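Local coordinates for conserved exported protein (Bacteroides fragilis, PDB 3CLW) that is an exported protein of unknown function that probably hydrolyses O-glycosidic bonds, with a TIM-barrel domain, at residues 8-13 with 438-443. Residues are numbered along the deposited sequence; the frame is centred on the assembly and turned at random.
Sequences FIIDKQ and VVTVAI
Ile10 brings its CD1 methyl against both Val438 and Thr440, joining the N-terminal strand to strand 438-444 across the interior of the beta domain that accompanies the barrel, as in other family 30 glycoside hydrolases. The isoleucine and Val438 meet tip to tip, CD1 lying 4.0 Å from Val438 CG1, while the CG2 branch of Ile10 approaches the same methyl at 4.2 Å. An extended outer chain (chi2 -172°) carries CD1 on to Thr440, whose OG1 it reaches at 3.4 Å. That hydroxyl is hydrogen-bonded to Ser431 OG, which gives it a polar partner within the core. Ile412 and Leu454, from two further strands, also pack on Ile10 and help enclose this part. Towards solvent the contact thins to one touch: Lys12, at the corner of the chain, lays CE 3.7 Å from Val438 CG2, its extended chain slanting past the valine. Its ammonium group has a long, weak ion pair with Asp457. At this corner Gln13 N donates to Asp11 OD1 at 3.1 Å, an Asx turn, meeting the oxygen from above the carboxylate plane. With no hydrogen bond linking the two segments, what joins them directly is van der Waals packing, mostly of methyl groups, with the lysine CE adding to it at the exposed edge.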
# COMPACT_ATOMS: atom_id res chain seq x y z
N PHE A 8 18.89 9.63 -21.53
CA PHE A 8 18.66 9.96 -20.13
C PHE A 8 19.95 9.90 -19.35
O PHE A 8 20.72 8.93 -19.46
CB PHE A 8 17.66 8.99 -19.52
CG PHE A 8 16.26 9.18 -20.02
CD1 PHE A 8 15.35 9.95 -19.31
CD2 PHE A 8 15.85 8.61 -21.22
CE1 PHE A 8 14.07 10.14 -19.77
CE2 PHE A 8 14.56 8.78 -21.70
CZ PHE A 8 13.67 9.55 -20.97
N ILE A 9 20.19 10.94 -18.57
CA ILE A 9 21.36 11.01 -17.71
C ILE A 9 20.94 10.86 -16.26
O ILE A 9 20.07 11.59 -15.77
CB ILE A 9 22.19 12.30 -17.93
CG1 ILE A 9 22.76 12.33 -19.36
CG2 ILE A 9 23.35 12.40 -16.89
CD1 ILE A 9 21.87 12.97 -20.39
N ILE A 10 21.56 9.88 -15.62
CA ILE A 10 21.35 9.58 -14.22
C ILE A 10 22.34 10.40 -13.40
O ILE A 10 23.54 10.40 -13.67
CB ILE A 10 21.54 8.08 -13.97
CG1 ILE A 10 20.44 7.30 -14.71
CG2 ILE A 10 21.62 7.76 -12.45
CD1 ILE A 10 20.38 5.81 -14.41
N ASP A 11 21.84 11.09 -12.38
CA ASP A 11 22.69 11.92 -11.54
C ASP A 11 22.67 11.47 -10.06
O ASP A 11 21.78 11.80 -9.29
CB ASP A 11 22.29 13.39 -11.75
CG ASP A 11 23.11 14.36 -10.92
OD1 ASP A 11 24.23 14.00 -10.44
OD2 ASP A 11 22.61 15.49 -10.75
N LYS A 12 23.68 10.68 -9.70
CA LYS A 12 23.85 10.17 -8.34
C LYS A 12 24.02 11.25 -7.27
O LYS A 12 23.91 10.97 -6.07
CB LYS A 12 25.02 9.18 -8.28
CG LYS A 12 24.89 7.97 -9.22
CD LYS A 12 26.11 7.06 -9.10
CE LYS A 12 26.03 5.88 -10.09
NZ LYS A 12 27.27 5.03 -10.11
N GLN A 13 24.32 12.48 -7.69
CA GLN A 13 24.52 13.59 -6.78
C GLN A 13 23.24 14.32 -6.39
O GLN A 13 23.22 15.05 -5.40
CB GLN A 13 25.53 14.58 -7.35
CG GLN A 13 26.74 14.72 -6.49
CD GLN A 13 27.81 13.70 -6.78
OE1 GLN A 13 27.63 12.50 -6.55
NE2 GLN A 13 28.95 14.17 -7.28
N VAL A 438 22.36 0.63 -9.29
CA VAL A 438 21.44 1.67 -9.72
C VAL A 438 20.31 0.99 -10.50
O VAL A 438 20.55 0.25 -11.46
CB VAL A 438 22.15 2.80 -10.52
CG1 VAL A 438 21.15 3.89 -10.97
CG2 VAL A 438 23.22 3.44 -9.67
N VAL A 439 19.07 1.24 -10.03
CA VAL A 439 17.85 0.62 -10.53
C VAL A 439 17.02 1.67 -11.25
O VAL A 439 16.67 2.70 -10.69
CB VAL A 439 17.01 0.02 -9.34
CG1 VAL A 439 15.63 -0.48 -9.82
CG2 VAL A 439 17.80 -1.08 -8.60
N THR A 440 16.70 1.41 -12.50
CA THR A 440 15.90 2.32 -13.29
C THR A 440 14.64 1.60 -13.80
O THR A 440 14.70 0.47 -14.28
CB THR A 440 16.76 2.90 -14.43
OG1 THR A 440 17.90 3.55 -13.86
CG2 THR A 440 16.00 3.89 -15.24
N VAL A 441 13.49 2.24 -13.66
CA VAL A 441 12.24 1.62 -14.09
C VAL A 441 11.59 2.55 -15.08
O VAL A 441 11.28 3.70 -14.76
CB VAL A 441 11.28 1.32 -12.89
CG1 VAL A 441 10.02 0.62 -13.37
CG2 VAL A 441 11.97 0.48 -11.83
N ALA A 442 11.39 2.03 -16.29
CA ALA A 442 10.88 2.79 -17.41
C ALA A 442 9.54 2.25 -17.84
O ALA A 442 9.40 1.06 -18.11
CB ALA A 442 11.86 2.74 -18.57
N ILE A 443 8.55 3.12 -17.88
CA ILE A 443 7.25 2.72 -18.41
C ILE A 443 7.07 3.29 -19.79
O ILE A 443 7.10 4.51 -19.95
CB ILE A 443 6.06 3.21 -17.54
CG1 ILE A 443 6.28 2.83 -16.07
CG2 ILE A 443 4.73 2.67 -18.09
CD1 ILE A 443 5.35 3.55 -15.13